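Local coordinates for ABC transporter periplasmic-binding protein YtfQ (Mycobacterium smegmatis, PDB 6HBD), which probably serves as the solute-binding component of a mycobacterial L-arabinofuranose ABC transporter and also holds beta-D-galactofuranose in its sugar pocket, at residues Gly21-Gly26 and Ser64-Phe69; Ile120-Ile125 and Thr288-Phe293; Ala239-His244 and Val259-Leu264. One frame throughout, in Å; residues are numbered along the deposited sequence.

Contact 1: Gly21-Gly26 and Ser64-Phe69; sequences GFAQVG and SAIRSF
Phe69 has CG opposite its own carbonyl carbon (chi1 -63°), a torsion that swings the ring off helix 59-72 and lays it against the backbone of strand 19-24 at Gly21. The CA of Gly21 sits over the centre of one ring face, in a CH-pi contact 3.7 Å from the centroid of Phe69 and only 12° off the ring normal; glycine suits this place because a CB here would point into the ring. On the other face, toward the rim, lies the carbonyl oxygen of Ala65, one turn earlier in the same helix. The strand then runs tightly past the ring: Phe69 CE2 is 3.3 Å from Gly21 C, and the ring edge meets Ala23 N and Phe22 O.

Small residues keep the rest of the interface close. Ala23 CB meets Ala65 CB at 4.1 Å and Phe69 CE2 at the same distance, while CG1 of Ile66 reaches round to touch Ala23 CB more loosely. Phe22 points away from the helix, to the sheet face where Ile39 of helix 30-46 packs.

The strand and helix segments run antiparallel, at 174°, with their axes 8.5 Å apart. Helix 59-72 links parallel strands 49-54 and 76-79 and packs along strand 19-24, which lies between them, a beta-alpha-beta crossover characteristic of the Rossmann-like domains of periplasmic binding proteins.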
ATOM      1  N   GLY A  21      18.917  -7.912  -5.600  1.00 67.25           N
ATOM      2  CA  GLY A  21      19.057  -7.098  -4.401  1.00 67.47           C
ATOM      3  C   GLY A  21      17.747  -6.374  -4.164  1.00 73.31           C
ATOM      4  O   GLY A  21      17.301  -5.631  -5.048  1.00 75.42           O
ATOM      5  N   PHE A  22      17.073  -6.631  -3.029  1.00 67.66           N
ATOM      6  CA  PHE A  22      15.806  -5.966  -2.732  1.00 66.90           C
ATOM      7  C   PHE A  22      15.976  -5.048  -1.547  1.00 69.99           C
ATOM      8  O   PHE A  22      16.437  -5.508  -0.505  1.00 69.46           O
ATOM      9  CB  PHE A  22      14.661  -6.951  -2.470  1.00 68.27           C
ATOM     10  CG  PHE A  22      13.323  -6.253  -2.593  1.00 68.74           C
ATOM     11  CD1 PHE A  22      12.746  -6.049  -3.833  1.00 70.69           C
ATOM     12  CD2 PHE A  22      12.724  -5.666  -1.490  1.00 70.43           C
ATOM     13  CE1 PHE A  22      11.558  -5.341  -3.960  1.00 71.00           C
ATOM     14  CE2 PHE A  22      11.546  -4.937  -1.626  1.00 72.90           C
ATOM     15  CZ  PHE A  22      10.972  -4.782  -2.859  1.00 70.53           C
ATOM     16  N   ALA A  23      15.585  -3.763  -1.690  1.00 66.56           N
ATOM     17  CA  ALA A  23      15.669  -2.790  -0.599  1.00 66.79           C
ATOM     18  C   ALA A  23      14.265  -2.425  -0.074  1.00 71.17           C
ATOM     19  O   ALA A  23      13.594  -1.534  -0.610  1.00 70.25           O
ATOM     20  CB  ALA A  23      16.434  -1.554  -1.042  1.00 67.30           C
ATOM     21  N   GLN A  24      13.818  -3.146   0.971  1.00 67.52           N
ATOM     22  CA  GLN A  24      12.497  -2.928   1.569  1.00 66.82           C
ATOM     23  C   GLN A  24      12.443  -1.635   2.342  1.00 69.21           C
ATOM     24  O   GLN A  24      13.465  -1.162   2.851  1.00 69.56           O
ATOM     25  CB  GLN A  24      12.076  -4.089   2.523  1.00 67.68           C
ATOM     26  CG  GLN A  24      11.031  -5.077   1.993  1.00 69.21           C
ATOM     27  CD  GLN A  24       9.682  -4.530   1.568  1.00 69.01           C
ATOM     28  OE1 GLN A  24       9.463  -3.330   1.401  1.00 58.89           O
ATOM     29  NE2 GLN A  24       8.733  -5.434   1.368  1.00 54.45           N
ATOM     30  N   VAL A  25      11.216  -1.095   2.444  1.00 63.32           N
ATOM     31  CA  VAL A  25      10.908   0.115   3.189  1.00 62.28           C
ATOM     32  C   VAL A  25      11.252  -0.153   4.672  1.00 70.07           C
ATOM     33  O   VAL A  25      12.210   0.409   5.198  1.00 71.21           O
ATOM     34  CB  VAL A  25       9.414   0.500   3.025  1.00 64.12           C
ATOM     35  CG1 VAL A  25       9.031   1.600   4.000  1.00 63.32           C
ATOM     36  CG2 VAL A  25       9.091   0.912   1.601  1.00 63.64           C
ATOM     37  N   GLY A  26      10.484  -1.045   5.295  1.00 66.86           N
ATOM     38  CA  GLY A  26      10.612  -1.438   6.696  1.00 66.28           C
ATOM     39  C   GLY A  26       9.544  -2.467   7.002  1.00 68.72           C
ATOM     40  O   GLY A  26       9.206  -3.234   6.100  1.00 69.57           O
ATOM     41  N   SER A  64      21.531   3.840   0.797  1.00 69.70           N
ATOM     42  CA  SER A  64      22.764   3.143   1.179  1.00 70.93           C
ATOM     43  C   SER A  64      22.743   1.684   0.727  1.00 79.11           C
ATOM     44  O   SER A  64      23.776   1.144   0.314  1.00 80.56           O
ATOM     45  CB  SER A  64      22.960   3.195   2.693  1.00 74.18           C
ATOM     46  OG  SER A  64      23.159   4.531   3.130  1.00 81.92           O
ATOM     47  N   ALA A  65      21.566   1.045   0.814  1.00 76.45           N
ATOM     48  CA  ALA A  65      21.391  -0.345   0.407  1.00 75.97           C
ATOM     49  C   ALA A  65      21.526  -0.486  -1.100  1.00 81.25           C
ATOM     50  O   ALA A  65      22.151  -1.441  -1.554  1.00 82.58           O
ATOM     51  CB  ALA A  65      20.039  -0.863   0.866  1.00 76.53           C
ATOM     52  N   ILE A  66      20.974   0.468  -1.879  1.00 77.28           N
ATOM     53  CA  ILE A  66      21.068   0.436  -3.348  1.00 76.79           C
ATOM     54  C   ILE A  66      22.531   0.600  -3.780  1.00 81.78           C
ATOM     55  O   ILE A  66      22.995  -0.149  -4.647  1.00 80.45           O
ATOM     56  CB  ILE A  66      20.108   1.474  -4.006  1.00 79.47           C
ATOM     57  CG1 ILE A  66      18.640   1.046  -3.808  1.00 78.92           C
ATOM     58  CG2 ILE A  66      20.404   1.632  -5.508  1.00 81.21           C
ATOM     59  CD1 ILE A  66      17.662   2.151  -3.812  1.00 82.77           C
ATOM     60  N   ARG A  67      23.249   1.559  -3.140  1.00 80.17           N
ATOM     61  CA  ARG A  67      24.683   1.815  -3.378  1.00 80.73           C
ATOM     62  C   ARG A  67      25.535   0.589  -3.019  1.00 85.85           C
ATOM     63  O   ARG A  67      26.519   0.309  -3.709  1.00 86.95           O
ATOM     64  CB  ARG A  67      25.172   3.059  -2.604  1.00 80.67           C
ATOM     65  CG  ARG A  67      24.976   4.365  -3.379  1.00 87.51           C
ATOM     66  CD  ARG A  67      24.799   5.574  -2.478  1.00 90.39           C
ATOM     67  NE  ARG A  67      24.604   6.806  -3.245  1.00 99.54           N
ATOM     68  CZ  ARG A  67      24.380   8.007  -2.712  1.00121.23           C
ATOM     69  NH1 ARG A  67      24.320   8.159  -1.391  1.00113.97           N
ATOM     70  NH2 ARG A  67      24.213   9.069  -3.497  1.00107.79           N
ATOM     71  N   SER A  68      25.147  -0.138  -1.953  1.00 81.00           N
ATOM     72  CA  SER A  68      25.794  -1.383  -1.534  1.00 80.11           C
ATOM     73  C   SER A  68      25.585  -2.514  -2.567  1.00 83.93           C
ATOM     74  O   SER A  68      26.512  -3.288  -2.811  1.00 83.33           O
ATOM     75  CB  SER A  68      25.291  -1.822  -0.165  1.00 82.52           C
ATOM     76  OG  SER A  68      25.719  -3.142   0.126  1.00 91.39           O
ATOM     77  N   PHE A  69      24.394  -2.603  -3.182  1.00 81.76           N
ATOM     78  CA  PHE A  69      24.121  -3.637  -4.195  1.00 83.03           C
ATOM     79  C   PHE A  69      24.983  -3.469  -5.448  1.00 87.95           C
ATOM     80  O   PHE A  69      25.373  -4.473  -6.054  1.00 86.61           O
ATOM     81  CB  PHE A  69      22.627  -3.670  -4.590  1.00 85.22           C
ATOM     82  CG  PHE A  69      21.617  -4.025  -3.518  1.00 87.03           C
ATOM     83  CD1 PHE A  69      21.963  -4.843  -2.446  1.00 90.04           C
ATOM     84  CD2 PHE A  69      20.302  -3.595  -3.613  1.00 89.16           C
ATOM     85  CE1 PHE A  69      21.033  -5.164  -1.467  1.00 90.95           C
ATOM     86  CE2 PHE A  69      19.373  -3.928  -2.636  1.00 92.05           C
ATOM     87  CZ  PHE A  69      19.743  -4.711  -1.571  1.00 90.21           C
TER

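Contact 2: Ile120-Ile125 and Thr288-Phe293; sequences IGADFI and TPDEAF. With ZN (zinc ion), chain D; GZL (beta-D-galactofuranose), chain L.
One backbone hydrogen bond joins the segments: Thr288 N donates to Gly121 O at 2.8 Å, nearly straight at 162°. It lies next to the pairing of strands 118-121 and 285-287, where Gly121 also bonds to Val286.

Packing contacts surround this bond. The Thr288 methyl CG2 touches CG2 of Ile120 at 4.2 Å, and with chi1 at 67° its hydroxyl OG1 is turned to the other side, against Ala122 CB. That same methyl of Ala122 also faces the Asp290 carboxylate, 3.6 Å from OD1; a side chain this short lets the two loops lie close.

Polar groups make up the third set. Asp290 OD1 lies near two other acceptors, the carbonyl oxygens of Pro289 and Glu260, and near the carboxylate of Glu127. Next along the chain, Glu291 OE1 binds a zinc ion at 2.1 Å, shared with Glu260 and a water. On the sugar side, Phe124 presents its ring edge to O6 of galactofuranose, 3.1 Å from CE1, with Ala122 O above one ring face.

So many acceptors round Asp290 would probably raise its proton affinity or favour a cation. Consistent with that, a zinc site of this protein is formed by Asp290, Glu126 and Cys261, though in this chain no zinc is bound to Asp290 or Glu126.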
ATOM      1  N   ILE A 120       5.494  -2.447 -10.575  1.00 51.73           N
ATOM      2  CA  ILE A 120       4.499  -3.458 -10.201  1.00 51.42           C
ATOM      3  C   ILE A 120       3.791  -2.866  -9.008  1.00 52.87           C
ATOM      4  O   ILE A 120       4.457  -2.629  -8.001  1.00 53.10           O
ATOM      5  CB  ILE A 120       5.104  -4.850  -9.808  1.00 55.55           C
ATOM      6  CG1 ILE A 120       6.495  -5.116 -10.428  1.00 57.39           C
ATOM      7  CG2 ILE A 120       4.125  -6.012 -10.137  1.00 55.21           C
ATOM      8  CD1 ILE A 120       7.275  -6.214  -9.654  1.00 69.30           C
ATOM      9  N   GLY A 121       2.492  -2.591  -9.104  1.00 46.35           N
ATOM     10  CA  GLY A 121       1.763  -2.023  -7.971  1.00 45.05           C
ATOM     11  C   GLY A 121       0.296  -1.919  -8.277  1.00 48.93           C
ATOM     12  O   GLY A 121      -0.107  -2.382  -9.338  1.00 47.17           O
ATOM     13  N   ALA A 122      -0.510  -1.283  -7.401  1.00 47.08           N
ATOM     14  CA  ALA A 122      -1.947  -1.152  -7.656  1.00 47.59           C
ATOM     15  C   ALA A 122      -2.292   0.260  -8.124  1.00 54.37           C
ATOM     16  O   ALA A 122      -1.396   1.103  -8.189  1.00 56.57           O
ATOM     17  CB  ALA A 122      -2.715  -1.498  -6.399  1.00 48.42           C
ATOM     18  N   ASP A 123      -3.570   0.513  -8.493  1.00 49.70           N
ATOM     19  CA  ASP A 123      -4.032   1.854  -8.866  1.00 49.69           C
ATOM     20  C   ASP A 123      -4.593   2.449  -7.582  1.00 52.64           C
ATOM     21  O   ASP A 123      -5.803   2.334  -7.286  1.00 52.98           O
ATOM     22  CB  ASP A 123      -5.092   1.843  -9.997  1.00 52.76           C
ATOM     23  CG  ASP A 123      -5.631   3.215 -10.436  1.00 70.98           C
ATOM     24  OD1 ASP A 123      -5.055   4.258 -10.014  1.00 74.24           O
ATOM     25  OD2 ASP A 123      -6.629   3.247 -11.194  1.00 74.29           O
ATOM     26  N   PHE A 124      -3.680   3.100  -6.826  1.00 46.86           N
ATOM     27  CA  PHE A 124      -3.945   3.781  -5.540  1.00 45.00           C
ATOM     28  C   PHE A 124      -5.067   4.791  -5.620  1.00 49.14           C
ATOM     29  O   PHE A 124      -5.887   4.857  -4.704  1.00 49.61           O
ATOM     30  CB  PHE A 124      -2.678   4.470  -5.069  1.00 45.71           C
ATOM     31  CG  PHE A 124      -1.515   3.517  -4.960  1.00 46.90           C
ATOM     32  CD1 PHE A 124      -1.659   2.294  -4.332  1.00 48.63           C
ATOM     33  CD2 PHE A 124      -0.314   3.788  -5.594  1.00 49.63           C
ATOM     34  CE1 PHE A 124      -0.608   1.407  -4.257  1.00 49.36           C
ATOM     35  CE2 PHE A 124       0.752   2.905  -5.494  1.00 52.29           C
ATOM     36  CZ  PHE A 124       0.593   1.714  -4.840  1.00 50.07           C
ATOM     37  N   ILE A 125      -5.150   5.536  -6.738  1.00 45.31           N
ATOM     38  CA  ILE A 125      -6.220   6.516  -6.932  1.00 44.40           C
ATOM     39  C   ILE A 125      -7.538   5.766  -6.915  1.00 47.27           C
ATOM     40  O   ILE A 125      -8.427   6.154  -6.174  1.00 47.81           O
ATOM     41  CB  ILE A 125      -6.043   7.373  -8.225  1.00 47.34           C
ATOM     42  CG1 ILE A 125      -4.764   8.263  -8.151  1.00 47.70           C
ATOM     43  CG2 ILE A 125      -7.278   8.262  -8.492  1.00 45.14           C
ATOM     44  CD1 ILE A 125      -3.603   7.744  -8.830  1.00 49.93           C
ATOM     45  N   THR A 288      -1.462  -4.580 -10.333  1.00 52.61           N
ATOM     46  CA  THR A 288      -2.031  -5.694  -9.576  1.00 50.73           C
ATOM     47  C   THR A 288      -3.486  -5.377  -9.361  1.00 53.37           C
ATOM     48  O   THR A 288      -3.815  -4.192  -9.215  1.00 53.07           O
ATOM     49  CB  THR A 288      -1.259  -5.964  -8.265  1.00 55.29           C
ATOM     50  OG1 THR A 288      -1.405  -4.880  -7.335  1.00 57.03           O
ATOM     51  CG2 THR A 288       0.223  -6.262  -8.510  1.00 54.46           C
ATOM     52  N   PRO A 289      -4.394  -6.380  -9.430  1.00 48.86           N
ATOM     53  CA  PRO A 289      -5.819  -6.067  -9.273  1.00 48.05           C
ATOM     54  C   PRO A 289      -6.253  -5.806  -7.854  1.00 52.68           C
ATOM     55  O   PRO A 289      -5.502  -6.047  -6.902  1.00 53.14           O
ATOM     56  CB  PRO A 289      -6.524  -7.287  -9.850  1.00 49.66           C
ATOM     57  CG  PRO A 289      -5.551  -8.354  -9.867  1.00 53.45           C
ATOM     58  CD  PRO A 289      -4.181  -7.829  -9.618  1.00 49.35           C
ATOM     59  N   ASP A 290      -7.491  -5.304  -7.734  1.00 49.94           N
ATOM     60  CA  ASP A 290      -8.115  -4.965  -6.465  1.00 50.53           C
ATOM     61  C   ASP A 290      -9.584  -5.367  -6.478  1.00 52.79           C
ATOM     62  O   ASP A 290     -10.225  -5.411  -7.519  1.00 54.19           O
ATOM     63  CB  ASP A 290      -8.035  -3.431  -6.198  1.00 54.82           C
ATOM     64  CG  ASP A 290      -6.645  -2.789  -6.269  1.00 83.64           C
ATOM     65  OD1 ASP A 290      -5.686  -3.360  -5.668  1.00 88.05           O
ATOM     66  OD2 ASP A 290      -6.512  -1.711  -6.927  1.00 89.68           O
ATOM     67  N   GLU A 291     -10.120  -5.585  -5.293  1.00 47.23           N
ATOM     68  CA  GLU A 291     -11.519  -5.891  -5.040  1.00 46.04           C
ATOM     69  C   GLU A 291     -11.846  -5.301  -3.690  1.00 48.58           C
ATOM     70  O   GLU A 291     -10.933  -4.922  -2.944  1.00 48.02           O
ATOM     71  CB  GLU A 291     -11.820  -7.391  -5.079  1.00 47.39           C
ATOM     72  CG  GLU A 291     -11.202  -8.222  -3.966  1.00 52.80           C
ATOM     73  CD  GLU A 291     -11.717  -9.639  -3.864  1.00 58.31           C
ATOM     74  OE1 GLU A 291     -10.872 -10.534  -3.666  1.00 48.53           O
ATOM     75  OE2 GLU A 291     -12.944  -9.862  -3.963  1.00 53.41           O
ATOM     76  N   ALA A 292     -13.131  -5.202  -3.377  1.00 43.97           N
ATOM     77  CA  ALA A 292     -13.542  -4.640  -2.112  1.00 43.74           C
ATOM     78  C   ALA A 292     -14.529  -5.542  -1.408  1.00 46.78           C
ATOM     79  O   ALA A 292     -15.194  -6.351  -2.050  1.00 47.21           O
ATOM     80  CB  ALA A 292     -14.131  -3.264  -2.326  1.00 44.95           C
ATOM     81  N   PHE A 293     -14.594  -5.424  -0.075  1.00 41.57           N
ATOM     82  CA  PHE A 293     -15.453  -6.267   0.748  1.00 40.29           C
ATOM     83  C   PHE A 293     -16.242  -5.446   1.752  1.00 46.34           C
ATOM     84  O   PHE A 293     -15.729  -4.473   2.299  1.00 45.50           O
ATOM     85  CB  PHE A 293     -14.610  -7.286   1.537  1.00 40.53           C
ATOM     86  CG  PHE A 293     -13.450  -7.883   0.799  1.00 40.30           C
ATOM     87  CD1 PHE A 293     -13.609  -9.022   0.040  1.00 43.80           C
ATOM     88  CD2 PHE A 293     -12.190  -7.326   0.893  1.00 41.10           C
ATOM     89  CE1 PHE A 293     -12.519  -9.626  -0.583  1.00 45.17           C
ATOM     90  CE2 PHE A 293     -11.110  -7.895   0.227  1.00 44.51           C
ATOM     91  CZ  PHE A 293     -11.279  -9.059  -0.491  1.00 43.44           C
TER
HETATM   92 ZN    ZN D 402      -8.838 -10.541  -4.017  1.00 44.99          ZN
HETATM   93  C6  GZL L 410       0.929  -0.018  -1.389  1.00 46.65           C
HETATM   94  C5  GZL L 410       2.071  -0.123  -0.400  1.00 48.07           C
HETATM   95  C4  GZL L 410       1.711   0.457   0.957  1.00 47.40           C
HETATM   96  C3  GZL L 410       0.537  -0.216   1.660  1.00 47.10           C
HETATM   97  C2  GZL L 410       0.832   0.123   3.109  1.00 46.92           C
HETATM   98  O6  GZL L 410       1.368  -0.407  -2.684  1.00 49.02           O
HETATM   99  O5  GZL L 410       3.261   0.475  -0.923  1.00 50.31           O
HETATM  100  O4  GZL L 410       2.813   0.258   1.870  1.00 47.90           O
HETATM  101  O3  GZL L 410      -0.743   0.267   1.288  1.00 46.14           O
HETATM  102  C1  GZL L 410       2.330  -0.122   3.165  1.00 47.76           C
HETATM  103  O2  GZL L 410       0.158  -0.697   4.051  1.00 50.30           O
HETATM  104  O1  GZL L 410       2.738   0.751   4.156  1.00 49.07           O
HETATM  105  O   HOH W   1      -7.852 -12.294  -3.478  1.00 16.58           O

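Contact 3: Ala239-His244 and Val259-Leu264; sequences AVDATH and VECNPL. With ZN (zinc ion), chain C; ZN (zinc ion), chain D; GZL (beta-D-galactofuranose), chain L.
The Asp241 carboxylate rests OD1 against CB of Cys261, 3.7 Å away, and turns both oxygens to galactofuranose: O3 donates to OD1 at 2.9 Å and the neighbouring hydroxyl O2 to OD2 at 2.7 Å. Its CG stands opposite the carbonyl carbon (chi1 -74°), which carries the carboxylate to the sugar. This two-pronged grip on adjacent hydroxyls is what an aspartate does well; OD2 takes a further hydrogen bond from Asn213, which helps fix the group's rotation. A second carboxylate, that of Glu260, ends an extended side chain and chelates a zinc ion through both oxygens, OE2 at 2.2 Å. The imidazole of His244 holds another zinc through ND1.

Behind these groups the backbones pair in parallel. Val259 N donates to Ala239 O, Asp241 N to Val259 O at 2.7 Å, and Cys261 N to Asp241 O at 3.0 Å. Val240 and Val259 lie on one sheet face, Asp241 and Glu260 on the other. Past the pairing, the small Ala242 sets its CB 3.7 Å from Glu260 CA, and Thr243 caps helix 244-252 through Gly246 N.

Cys261 SG comes within 3.8 Å of sugar C6. Ligand residues at the C-terminal ends of parallel strands, just where the chain bends into loops, are characteristic of the sugar cleft of periplasmic binding proteins.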
ATOM      1  N   ALA A 239     -11.062   1.217   4.952  1.00 43.12           N
ATOM      2  CA  ALA A 239      -9.632   1.252   4.754  1.00 41.80           C
ATOM      3  C   ALA A 239      -9.203   0.537   3.499  1.00 46.00           C
ATOM      4  O   ALA A 239     -10.029  -0.063   2.801  1.00 45.08           O
ATOM      5  CB  ALA A 239      -8.936   0.679   5.967  1.00 42.48           C
ATOM      6  N   VAL A 240      -7.909   0.687   3.172  1.00 42.76           N
ATOM      7  CA  VAL A 240      -7.272   0.087   2.007  1.00 41.91           C
ATOM      8  C   VAL A 240      -6.241  -0.933   2.526  1.00 46.12           C
ATOM      9  O   VAL A 240      -5.637  -0.685   3.566  1.00 47.63           O
ATOM     10  CB  VAL A 240      -6.645   1.193   1.116  1.00 45.08           C
ATOM     11  CG1 VAL A 240      -5.867   0.592  -0.062  1.00 45.09           C
ATOM     12  CG2 VAL A 240      -7.722   2.145   0.615  1.00 44.48           C
ATOM     13  N   ASP A 241      -6.066  -2.052   1.808  1.00 40.84           N
ATOM     14  CA  ASP A 241      -5.181  -3.195   2.072  1.00 40.78           C
ATOM     15  C   ASP A 241      -5.940  -4.486   2.239  1.00 46.46           C
ATOM     16  O   ASP A 241      -5.591  -5.353   1.430  1.00 45.43           O
ATOM     17  CB  ASP A 241      -4.209  -3.052   3.252  1.00 42.10           C
ATOM     18  CG  ASP A 241      -3.016  -2.147   3.050  1.00 56.16           C
ATOM     19  OD1 ASP A 241      -2.859  -1.600   1.922  1.00 54.82           O
ATOM     20  OD2 ASP A 241      -2.221  -1.996   4.014  1.00 65.79           O
ATOM     21  N   ALA A 242      -6.800  -4.757   3.206  1.00 44.63           N
ATOM     22  CA  ALA A 242      -7.356  -6.120   3.333  1.00 44.16           C
ATOM     23  C   ALA A 242      -6.268  -7.128   3.822  1.00 51.49           C
ATOM     24  O   ALA A 242      -6.033  -8.149   3.205  1.00 52.81           O
ATOM     25  CB  ALA A 242      -8.012  -6.599   2.030  1.00 44.20           C
ATOM     26  N   THR A 243      -5.585  -6.788   4.925  1.00 47.74           N
ATOM     27  CA  THR A 243      -4.657  -7.626   5.689  1.00 47.15           C
ATOM     28  C   THR A 243      -5.491  -8.648   6.461  1.00 52.93           C
ATOM     29  O   THR A 243      -6.722  -8.595   6.419  1.00 53.22           O
ATOM     30  CB  THR A 243      -3.821  -6.772   6.629  1.00 51.79           C
ATOM     31  OG1 THR A 243      -4.691  -5.944   7.390  1.00 48.13           O
ATOM     32  CG2 THR A 243      -2.805  -5.930   5.897  1.00 53.90           C
ATOM     33  N   HIS A 244      -4.832  -9.584   7.159  1.00 48.96           N
ATOM     34  CA  HIS A 244      -5.547 -10.610   7.916  1.00 47.44           C
ATOM     35  C   HIS A 244      -6.335  -9.959   8.994  1.00 50.05           C
ATOM     36  O   HIS A 244      -7.553 -10.138   9.056  1.00 51.16           O
ATOM     37  CB  HIS A 244      -4.572 -11.633   8.523  1.00 47.93           C
ATOM     38  CG  HIS A 244      -5.187 -12.908   9.004  1.00 50.52           C
ATOM     39  ND1 HIS A 244      -4.405 -13.900   9.578  1.00 51.96           N
ATOM     40  CD2 HIS A 244      -6.462 -13.347   8.912  1.00 52.24           C
ATOM     41  CE1 HIS A 244      -5.226 -14.899   9.829  1.00 51.71           C
ATOM     42  NE2 HIS A 244      -6.481 -14.608   9.458  1.00 52.26           N
ATOM     43  N   VAL A 259     -10.877  -2.188   0.828  1.00 38.49           N
ATOM     44  CA  VAL A 259     -10.462  -2.246  -0.567  1.00 38.09           C
ATOM     45  C   VAL A 259      -9.083  -2.906  -0.551  1.00 43.23           C
ATOM     46  O   VAL A 259      -8.163  -2.398   0.089  1.00 41.54           O
ATOM     47  CB  VAL A 259     -10.457  -0.861  -1.270  1.00 41.34           C
ATOM     48  CG1 VAL A 259      -9.874  -0.974  -2.675  1.00 41.78           C
ATOM     49  CG2 VAL A 259     -11.862  -0.277  -1.332  1.00 40.94           C
ATOM     50  N   GLU A 260      -8.973  -4.061  -1.238  1.00 40.63           N
ATOM     51  CA  GLU A 260      -7.796  -4.911  -1.293  1.00 40.13           C
ATOM     52  C   GLU A 260      -6.646  -4.282  -2.020  1.00 46.30           C
ATOM     53  O   GLU A 260      -6.828  -3.799  -3.128  1.00 46.66           O
ATOM     54  CB  GLU A 260      -8.174  -6.230  -2.029  1.00 40.70           C
ATOM     55  CG  GLU A 260      -7.085  -7.275  -2.232  1.00 38.40           C
ATOM     56  CD  GLU A 260      -7.629  -8.492  -2.951  1.00 64.04           C
ATOM     57  OE1 GLU A 260      -7.228  -8.767  -4.111  1.00 77.38           O
ATOM     58  OE2 GLU A 260      -8.505  -9.154  -2.358  1.00 56.15           O
ATOM     59  N   CYS A 261      -5.448  -4.378  -1.450  1.00 43.49           N
ATOM     60  CA  CYS A 261      -4.204  -4.024  -2.119  1.00 44.34           C
ATOM     61  C   CYS A 261      -3.372  -5.281  -1.921  1.00 51.94           C
ATOM     62  O   CYS A 261      -3.093  -5.648  -0.781  1.00 54.49           O
ATOM     63  CB  CYS A 261      -3.530  -2.800  -1.517  1.00 44.89           C
ATOM     64  SG  CYS A 261      -1.967  -2.377  -2.322  1.00 48.80           S
ATOM     65  N   ASN A 262      -3.042  -5.973  -2.998  1.00 47.11           N
ATOM     66  CA  ASN A 262      -2.409  -7.282  -2.935  1.00 46.26           C
ATOM     67  C   ASN A 262      -0.890  -7.262  -2.635  1.00 49.22           C
ATOM     68  O   ASN A 262      -0.101  -6.822  -3.473  1.00 48.17           O
ATOM     69  CB  ASN A 262      -2.708  -7.993  -4.246  1.00 45.79           C
ATOM     70  CG  ASN A 262      -2.541  -9.487  -4.223  1.00 51.60           C
ATOM     71  OD1 ASN A 262      -1.539 -10.016  -3.688  1.00 33.59           O
ATOM     72  ND2 ASN A 262      -3.503 -10.182  -4.867  1.00 35.03           N
ATOM     73  N   PRO A 263      -0.451  -7.815  -1.486  1.00 44.96           N
ATOM     74  CA  PRO A 263       0.988  -7.824  -1.177  1.00 44.35           C
ATOM     75  C   PRO A 263       1.817  -8.901  -1.838  1.00 47.73           C
ATOM     76  O   PRO A 263       3.038  -8.792  -1.790  1.00 47.29           O
ATOM     77  CB  PRO A 263       1.009  -8.043   0.344  1.00 45.78           C
ATOM     78  CG  PRO A 263      -0.178  -8.837   0.607  1.00 49.60           C
ATOM     79  CD  PRO A 263      -1.228  -8.424  -0.387  1.00 45.57           C
ATOM     80  N   LEU A 264       1.201  -9.923  -2.454  1.00 44.47           N
ATOM     81  CA  LEU A 264       1.925 -11.093  -2.958  1.00 44.13           C
ATOM     82  C   LEU A 264       2.570 -10.907  -4.359  1.00 51.10           C
ATOM     83  O   LEU A 264       2.293 -11.640  -5.328  1.00 50.37           O
ATOM     84  CB  LEU A 264       0.994 -12.317  -2.908  1.00 43.90           C
ATOM     85  CG  LEU A 264       0.183 -12.529  -1.588  1.00 47.77           C
ATOM     86  CD1 LEU A 264      -0.584 -13.832  -1.601  1.00 47.45           C
ATOM     87  CD2 LEU A 264       1.059 -12.504  -0.384  1.00 50.30           C
TER
HETATM   88 ZN    ZN C 401      -2.304 -13.237  10.105  1.00 48.54          ZN
HETATM   89 ZN    ZN D 402      -8.838 -10.541  -4.017  1.00 44.99          ZN
HETATM   90  C6  GZL L 410       0.929  -0.018  -1.389  1.00 46.65           C
HETATM   91  C5  GZL L 410       2.071  -0.123  -0.400  1.00 48.07           C
HETATM   92  C4  GZL L 410       1.711   0.457   0.957  1.00 47.40           C
HETATM   93  C3  GZL L 410       0.537  -0.216   1.660  1.00 47.10           C
HETATM   94  C2  GZL L 410       0.832   0.123   3.109  1.00 46.92           C
HETATM   95  O6  GZL L 410       1.368  -0.407  -2.684  1.00 49.02           O
HETATM   96  O5  GZL L 410       3.261   0.475  -0.923  1.00 50.31           O
HETATM   97  O4  GZL L 410       2.813   0.258   1.870  1.00 47.90           O
HETATM   98  O3  GZL L 410      -0.743   0.267   1.288  1.00 46.14           O
HETATM   99  C1  GZL L 410       2.330  -0.122   3.165  1.00 47.76           C
HETATM  100  O2  GZL L 410       0.158  -0.697   4.051  1.00 50.30           O
HETATM  101  O1  GZL L 410       2.738   0.751   4.156  1.00 49.07           O
HETATM  102  O   HOH W   2      -2.618 -12.036  11.911  0.50  8.21           O
HETATM  103  O   HOH W   1      -7.852 -12.294  -3.478  1.00 16.58           O

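In the fold
Along the chain contact 1 closes first, and contact 3 is nested inside the long loop closed by contact 2. Contacts 1 and 2 reach the same sheet through strands 19-24 and 118-121, yet their centres are 25 Å apart. Contacts 2 and 3 touch, with centres 8 Å apart, because strands 292-293 and 257-260 are neighbours in the second sheet and Glu291 and Glu260 share one zinc ion. Residues 288-291 thus pass from one sheet to the other. Contact 1 builds the body of one lobe, whereas contacts 2 and 3 lie beside the sugar where the lobes join, consistent with the hinged two-lobed binding proteins of this family.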